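Long-range contact in glycosyltransferase Gtf1 (Streptococcus pneumoniae, PDB 4PQG), which belongs to the GT-B clan of glycosyltransferases and carries an additional extended beta-sheet domain beside its two parallel-sheet domains: residues A[55-67]-A[78-90]. Sequence-based numbering, arbitrary orientation.
Sequences NIQHLTANIGFDD and TDIKIAPTSVTVD
Ile82 and Gln57 meet where the chain through 82-85 runs past the first turn of helix 56-63: CG2 of Ile82 rests 3.8 Å from CG of Gln57, while its CD1 touches CG2 of Ile56. Val70, in strand 70-72 at the edge of the seven-stranded parallel sheet, packs on the same isoleucine. With CG anti to the backbone N (chi1 -172°), Gln57 starts out toward the Ala83-Pro84 peptide, then bends at chi2 to lay its amide against the Pro84 ring, Gln57 CD 3.6 Å from Pro84 CG. Its NE2 is thereby brought to the syn side of the Asp67 carboxylate in a nearly straight bond to OD1 (3.0 Å). A water bridges Asp67 OD2 to Ile82 O.

Next to it, Thr85 is gripped by two residues of the helix start. Its backbone N donates to His58 NE2 (3.0 Å, 176° at the hydrogen), and Asn55 ND2 donates hydrogen bonds to Thr85 OG1 (3.1 Å) and Ala83 O (2.8 Å). Thr85 OG1 in turn is hydrogen-bonded to Phe150 O, linking the site to the extended beta-sheet domain. Asn55 is the N-cap of the helix, its OD1 accepting from Gln57 N, and its CB lies over the His58 ring. The Thr85 N-H bond suggests that NE2 carries no proton, consistent with a neutral imidazole protonated at ND1.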
ATOM      1  N   ASN A  55       8.604  11.049  -7.539  1.00 19.42           N
ATOM      2  CA  ASN A  55       7.492  11.984  -7.614  1.00 19.47           C
ATOM      3  C   ASN A  55       6.230  11.252  -7.126  1.00 19.74           C
ATOM      4  O   ASN A  55       5.848  10.245  -7.702  1.00 18.22           O
ATOM      5  CB  ASN A  55       7.308  12.461  -9.066  1.00 20.21           C
ATOM      6  CG  ASN A  55       6.173  13.464  -9.226  1.00 20.68           C
ATOM      7  OD1 ASN A  55       5.308  13.599  -8.354  1.00 19.34           O
ATOM      8  ND2 ASN A  55       6.179  14.184 -10.354  1.00 20.89           N
ATOM      9  N   ILE A  56       5.578  11.752  -6.070  1.00 19.40           N
ATOM     10  CA  ILE A  56       4.424  11.050  -5.514  1.00 19.43           C
ATOM     11  C   ILE A  56       3.317  10.792  -6.558  1.00 20.37           C
ATOM     12  O   ILE A  56       2.612   9.783  -6.490  1.00 19.05           O
ATOM     13  CB  ILE A  56       3.877  11.725  -4.208  1.00 20.18           C
ATOM     14  CG1 ILE A  56       2.989  10.732  -3.425  1.00 19.93           C
ATOM     15  CG2 ILE A  56       3.166  13.050  -4.513  1.00 19.44           C
ATOM     16  CD1 ILE A  56       2.443  11.249  -2.104  1.00 20.40           C
ATOM     17  N   GLN A  57       3.191  11.688  -7.540  1.00 20.34           N
ATOM     18  CA  GLN A  57       2.192  11.538  -8.582  1.00 20.77           C
ATOM     19  C   GLN A  57       2.440  10.253  -9.390  1.00 20.42           C
ATOM     20  O   GLN A  57       1.500   9.580  -9.816  1.00 21.31           O
ATOM     21  CB  GLN A  57       2.184  12.760  -9.510  1.00 20.40           C
ATOM     22  CG  GLN A  57       1.024  12.760 -10.508  1.00 19.58           C
ATOM     23  CD  GLN A  57       1.282  11.872 -11.709  1.00 19.70           C
ATOM     24  OE1 GLN A  57       2.422  11.532 -11.996  1.00 20.48           O
ATOM     25  NE2 GLN A  57       0.218  11.490 -12.418  1.00 19.53           N
ATOM     26  N   HIS A  58       3.699   9.922  -9.618  1.00 20.67           N
ATOM     27  CA  HIS A  58       4.011   8.692 -10.353  1.00 20.92           C
ATOM     28  C   HIS A  58       3.474   7.490  -9.625  1.00 21.00           C
ATOM     29  O   HIS A  58       2.958   6.559 -10.240  1.00 21.27           O
ATOM     30  CB  HIS A  58       5.504   8.560 -10.578  1.00 20.24           C
ATOM     31  CG  HIS A  58       6.098   9.682 -11.377  1.00 20.55           C
ATOM     32  ND1 HIS A  58       7.419   9.882 -11.455  1.00 20.38           N
ATOM     33  CD2 HIS A  58       5.500  10.691 -12.135  1.00 21.68           C
ATOM     34  CE1 HIS A  58       7.659  10.953 -12.243  1.00 20.93           C
ATOM     35  NE2 HIS A  58       6.488  11.445 -12.651  1.00 20.38           N
ATOM     36  N   LEU A  59       3.574   7.516  -8.300  1.00 21.02           N
ATOM     37  CA  LEU A  59       3.131   6.403  -7.459  1.00 20.25           C
ATOM     38  C   LEU A  59       1.603   6.289  -7.390  1.00 21.45           C
ATOM     39  O   LEU A  59       1.038   5.170  -7.478  1.00 20.61           O
ATOM     40  CB  LEU A  59       3.734   6.530  -6.052  1.00 19.42           C
ATOM     41  CG  LEU A  59       5.275   6.542  -5.983  1.00 19.57           C
ATOM     42  CD1 LEU A  59       5.808   6.884  -4.597  1.00 18.73           C
ATOM     43  CD2 LEU A  59       5.884   5.232  -6.474  1.00 19.73           C
ATOM     44  N   THR A  60       0.936   7.426  -7.218  1.00 19.64           N
ATOM     45  CA  THR A  60      -0.514   7.437  -7.088  1.00 19.51           C
ATOM     46  C   THR A  60      -1.177   7.079  -8.421  1.00 21.08           C
ATOM     47  O   THR A  60      -2.151   6.314  -8.442  1.00 22.94           O
ATOM     48  CB  THR A  60      -1.031   8.799  -6.555  1.00 19.18           C
ATOM     49  OG1 THR A  60      -0.587   9.860  -7.410  1.00 17.31           O
ATOM     50  CG2 THR A  60      -0.512   9.039  -5.152  1.00 17.98           C
ATOM     51  N   ALA A  61      -0.644   7.599  -9.531  1.00 20.76           N
ATOM     52  CA  ALA A  61      -1.198   7.296 -10.856  1.00 21.26           C
ATOM     53  C   ALA A  61      -1.044   5.797 -11.124  1.00 22.77           C
ATOM     54  O   ALA A  61      -1.962   5.149 -11.637  1.00 22.02           O
ATOM     55  CB  ALA A  61      -0.504   8.099 -11.950  1.00 19.82           C
ATOM     56  N   ASN A  62       0.109   5.256 -10.732  1.00 21.77           N
ATOM     57  CA  ASN A  62       0.404   3.836 -10.888  1.00 22.74           C
ATOM     58  C   ASN A  62      -0.673   2.925 -10.289  1.00 23.46           C
ATOM     59  O   ASN A  62      -1.033   1.913 -10.880  1.00 24.55           O
ATOM     60  CB  ASN A  62       1.777   3.497 -10.286  1.00 22.03           C
ATOM     61  CG  ASN A  62       2.164   2.037 -10.490  1.00 23.56           C
ATOM     62  OD1 ASN A  62       2.257   1.556 -11.629  1.00 24.09           O
ATOM     63  ND2 ASN A  62       2.424   1.335  -9.396  1.00 21.52           N
ATOM     64  N   ILE A  63      -1.184   3.302  -9.123  1.00 23.37           N
ATOM     65  CA  ILE A  63      -2.133   2.497  -8.372  1.00 24.40           C
ATOM     66  C   ILE A  63      -3.569   2.868  -8.774  1.00 24.82           C
ATOM     67  O   ILE A  63      -4.537   2.214  -8.385  1.00 24.73           O
ATOM     68  CB  ILE A  63      -1.864   2.665  -6.848  1.00 25.07           C
ATOM     69  CG1 ILE A  63      -2.280   1.441  -6.053  1.00 24.92           C
ATOM     70  CG2 ILE A  63      -2.512   3.912  -6.283  1.00 25.32           C
ATOM     71  CD1 ILE A  63      -1.905   1.585  -4.590  1.00 24.38           C
ATOM     72  N   GLY A  64      -3.688   3.927  -9.572  1.00 25.58           N
ATOM     73  CA  GLY A  64      -4.947   4.286 -10.164  1.00 25.40           C
ATOM     74  C   GLY A  64      -5.709   5.451  -9.561  1.00 25.70           C
ATOM     75  O   GLY A  64      -6.846   5.683  -9.966  1.00 26.54           O
ATOM     76  N   PHE A  65      -5.125   6.194  -8.615  1.00 24.33           N
ATOM     77  CA  PHE A  65      -5.781   7.431  -8.138  1.00 23.12           C
ATOM     78  C   PHE A  65      -5.760   8.477  -9.271  1.00 23.49           C
ATOM     79  O   PHE A  65      -4.800   8.538 -10.038  1.00 23.53           O
ATOM     80  CB  PHE A  65      -5.050   8.036  -6.930  1.00 22.22           C
ATOM     81  CG  PHE A  65      -5.151   7.240  -5.668  1.00 21.77           C
ATOM     82  CD1 PHE A  65      -6.358   7.138  -4.964  1.00 21.03           C
ATOM     83  CD2 PHE A  65      -4.027   6.631  -5.144  1.00 21.64           C
ATOM     84  CE1 PHE A  65      -6.430   6.413  -3.783  1.00 21.33           C
ATOM     85  CE2 PHE A  65      -4.094   5.899  -3.962  1.00 21.96           C
ATOM     86  CZ  PHE A  65      -5.291   5.794  -3.277  1.00 21.73           C
ATOM     87  N   ASP A  66      -6.819   9.283  -9.390  1.00 24.84           N
ATOM     88  CA  ASP A  66      -6.770  10.475 -10.249  1.00 25.65           C
ATOM     89  C   ASP A  66      -5.969  11.534  -9.519  1.00 24.45           C
ATOM     90  O   ASP A  66      -6.071  11.625  -8.296  1.00 24.62           O
ATOM     91  CB  ASP A  66      -8.167  11.047 -10.481  1.00 27.51           C
ATOM     92  CG  ASP A  66      -9.066  10.114 -11.250  1.00 29.66           C
ATOM     93  OD1 ASP A  66      -8.614   9.461 -12.208  1.00 29.90           O
ATOM     94  OD2 ASP A  66     -10.249  10.062 -10.897  1.00 31.89           O
ATOM     95  N   ASP A  67      -5.204  12.341 -10.262  1.00 25.03           N
ATOM     96  CA  ASP A  67      -4.397  13.417  -9.673  1.00 25.68           C
ATOM     97  C   ASP A  67      -5.213  14.322  -8.747  1.00 25.61           C
ATOM     98  O   ASP A  67      -4.732  14.733  -7.696  1.00 25.00           O
ATOM     99  CB  ASP A  67      -3.725  14.272 -10.758  1.00 25.89           C
ATOM    100  CG  ASP A  67      -2.672  13.514 -11.543  1.00 27.01           C
ATOM    101  OD1 ASP A  67      -2.390  12.319 -11.244  1.00 25.86           O
ATOM    102  OD2 ASP A  67      -2.117  14.129 -12.473  1.00 27.90           O
ATOM    103  N   THR A  78       1.634  24.629  -0.636  1.00 18.68           N
ATOM    104  CA  THR A  78       2.135  25.383  -1.763  1.00 18.24           C
ATOM    105  C   THR A  78       1.071  25.419  -2.859  1.00 19.16           C
ATOM    106  O   THR A  78       0.021  24.774  -2.752  1.00 18.70           O
ATOM    107  CB  THR A  78       3.448  24.789  -2.352  1.00 17.99           C
ATOM    108  OG1 THR A  78       3.144  23.691  -3.223  1.00 17.38           O
ATOM    109  CG2 THR A  78       4.431  24.341  -1.231  1.00 18.01           C
ATOM    110  N   ASP A  79       1.357  26.139  -3.934  1.00 20.11           N
ATOM    111  CA  ASP A  79       0.426  26.186  -5.056  1.00 20.85           C
ATOM    112  C   ASP A  79       0.866  25.302  -6.225  1.00 21.30           C
ATOM    113  O   ASP A  79       0.285  25.380  -7.306  1.00 20.63           O
ATOM    114  CB  ASP A  79       0.208  27.636  -5.505  1.00 22.36           C
ATOM    115  CG  ASP A  79       1.425  28.238  -6.197  1.00 23.06           C
ATOM    116  OD1 ASP A  79       2.462  27.564  -6.422  1.00 23.29           O
ATOM    117  OD2 ASP A  79       1.350  29.430  -6.528  1.00 24.79           O
ATOM    118  N   ILE A  80       1.884  24.461  -6.015  1.00 20.95           N
ATOM    119  CA  ILE A  80       2.290  23.485  -7.045  1.00 20.71           C
ATOM    120  C   ILE A  80       1.347  22.284  -6.996  1.00 22.33           C
ATOM    121  O   ILE A  80       1.151  21.673  -5.927  1.00 22.15           O
ATOM    122  CB  ILE A  80       3.763  23.044  -6.902  1.00 20.37           C
ATOM    123  CG1 ILE A  80       4.683  24.251  -7.151  1.00 18.99           C
ATOM    124  CG2 ILE A  80       4.069  21.842  -7.816  1.00 19.04           C
ATOM    125  CD1 ILE A  80       6.170  23.971  -7.049  1.00 18.98           C
ATOM    126  N   LYS A  81       0.730  21.978  -8.137  1.00 22.55           N
ATOM    127  CA  LYS A  81      -0.255  20.902  -8.210  1.00 23.42           C
ATOM    128  C   LYS A  81       0.430  19.538  -8.311  1.00 22.78           C
ATOM    129  O   LYS A  81       1.509  19.422  -8.897  1.00 20.45           O
ATOM    130  CB  LYS A  81      -1.192  21.090  -9.415  1.00 25.97           C
ATOM    131  CG  LYS A  81      -1.951  22.410  -9.453  1.00 29.04           C
ATOM    132  CD  LYS A  81      -2.736  22.674  -8.173  1.00 32.04           C
ATOM    133  CE  LYS A  81      -3.337  24.072  -8.201  1.00 34.58           C
ATOM    134  NZ  LYS A  81      -3.719  24.535  -6.836  1.00 38.23           N
ATOM    135  N   ILE A  82      -0.214  18.515  -7.748  1.00 22.28           N
ATOM    136  CA  ILE A  82       0.183  17.127  -7.962  1.00 22.64           C
ATOM    137  C   ILE A  82       0.199  16.875  -9.467  1.00 22.77           C
ATOM    138  O   ILE A  82      -0.829  17.026 -10.125  1.00 24.68           O
ATOM    139  CB  ILE A  82      -0.799  16.148  -7.269  1.00 22.87           C
ATOM    140  CG1 ILE A  82      -0.801  16.356  -5.742  1.00 23.72           C
ATOM    141  CG2 ILE A  82      -0.469  14.696  -7.613  1.00 22.89           C
ATOM    142  CD1 ILE A  82       0.532  16.052  -5.069  1.00 22.69           C
ATOM    143  N   ALA A  83       1.358  16.491  -9.999  1.00 21.76           N
ATOM    144  CA  ALA A  83       1.559  16.364 -11.451  1.00 21.36           C
ATOM    145  C   ALA A  83       2.732  15.441 -11.789  1.00 20.62           C
ATOM    146  O   ALA A  83       3.626  15.276 -10.985  1.00 20.82           O
ATOM    147  CB  ALA A  83       1.792  17.744 -12.061  1.00 21.36           C
ATOM    148  N   PRO A  84       2.735  14.844 -12.992  1.00 22.49           N
ATOM    149  CA  PRO A  84       3.890  14.069 -13.451  1.00 22.04           C
ATOM    150  C   PRO A  84       5.134  14.936 -13.633  1.00 22.47           C
ATOM    151  O   PRO A  84       5.006  16.151 -13.829  1.00 24.64           O
ATOM    152  CB  PRO A  84       3.444  13.539 -14.820  1.00 22.60           C
ATOM    153  CG  PRO A  84       1.952  13.632 -14.831  1.00 22.80           C
ATOM    154  CD  PRO A  84       1.599  14.776 -13.936  1.00 22.52           C
ATOM    155  N   THR A  85       6.313  14.323 -13.567  1.00 21.77           N
ATOM    156  CA  THR A  85       7.566  15.005 -13.875  1.00 22.44           C
ATOM    157  C   THR A  85       7.620  15.290 -15.371  1.00 24.10           C
ATOM    158  O   THR A  85       7.441  14.382 -16.184  1.00 22.58           O
ATOM    159  CB  THR A  85       8.815  14.196 -13.446  1.00 22.60           C
ATOM    160  OG1 THR A  85       8.842  14.062 -12.014  1.00 22.20           O
ATOM    161  CG2 THR A  85      10.104  14.890 -13.900  1.00 20.81           C
ATOM    162  N   SER A  86       7.834  16.556 -15.728  1.00 24.69           N
ATOM    163  CA  SER A  86       7.990  16.940 -17.135  1.00 26.19           C
ATOM    164  C   SER A  86       9.203  17.836 -17.361  1.00 27.74           C
ATOM    165  O   SER A  86       9.504  18.207 -18.492  1.00 28.83           O
ATOM    166  CB  SER A  86       6.722  17.600 -17.663  1.00 26.32           C
ATOM    167  OG  SER A  86       6.350  18.696 -16.855  1.00 27.73           O
ATOM    168  N   VAL A  87       9.919  18.154 -16.280  1.00 27.91           N
ATOM    169  CA  VAL A  87      11.169  18.900 -16.361  1.00 27.94           C
ATOM    170  C   VAL A  87      12.262  18.085 -17.081  1.00 27.85           C
ATOM    171  O   VAL A  87      12.455  16.906 -16.792  1.00 25.40           O
ATOM    172  CB  VAL A  87      11.623  19.313 -14.948  1.00 27.66           C
ATOM    173  CG1 VAL A  87      13.035  19.856 -14.955  1.00 30.14           C
ATOM    174  CG2 VAL A  87      10.658  20.345 -14.371  1.00 27.48           C
ATOM    175  N   THR A  88      12.980  18.731 -18.003  1.00 28.48           N
ATOM    176  CA  THR A  88      14.048  18.079 -18.780  1.00 28.64           C
ATOM    177  C   THR A  88      15.433  18.347 -18.204  1.00 28.25           C
ATOM    178  O   THR A  88      15.586  19.201 -17.339  1.00 27.21           O
ATOM    179  CB  THR A  88      14.075  18.571 -20.236  1.00 28.76           C
ATOM    180  OG1 THR A  88      14.327  19.981 -20.255  1.00 28.92           O
ATOM    181  CG2 THR A  88      12.765  18.279 -20.943  1.00 28.10           C
ATOM    182  N   VAL A  89      16.443  17.633 -18.707  1.00 27.28           N
ATOM    183  CA  VAL A  89      17.837  17.892 -18.347  1.00 28.32           C
ATOM    184  C   VAL A  89      18.229  19.362 -18.538  1.00 30.20           C
ATOM    185  O   VAL A  89      18.925  19.948 -17.697  1.00 31.13           O
ATOM    186  CB  VAL A  89      18.812  16.995 -19.136  1.00 28.51           C
ATOM    187  CG1 VAL A  89      20.257  17.316 -18.786  1.00 26.82           C
ATOM    188  CG2 VAL A  89      18.539  15.530 -18.828  1.00 29.40           C
ATOM    189  N   ASP A  90      17.791  19.951 -19.642  1.00 29.85           N
ATOM    190  CA  ASP A  90      18.128  21.340 -19.952  1.00 32.24           C
ATOM    191  C   ASP A  90      17.480  22.283 -18.968  1.00 29.56           C
ATOM    192  O   ASP A  90      18.114  23.242 -18.515  1.00 29.31           O
ATOM    193  CB  ASP A  90      17.684  21.700 -21.376  1.00 35.36           C
ATOM    194  CG  ASP A  90      18.520  21.014 -22.427  1.00 38.79           C
ATOM    195  OD1 ASP A  90      19.760  20.956 -22.262  1.00 39.50           O
ATOM    196  OD2 ASP A  90      17.936  20.516 -23.411  1.00 43.49           O
TER
HETATM  197  O   HOH W   1       3.722  15.802  -7.645  1.00 20.29           O
HETATM  198  O   HOH W   2      -1.855  17.123 -12.788  1.00 48.93           O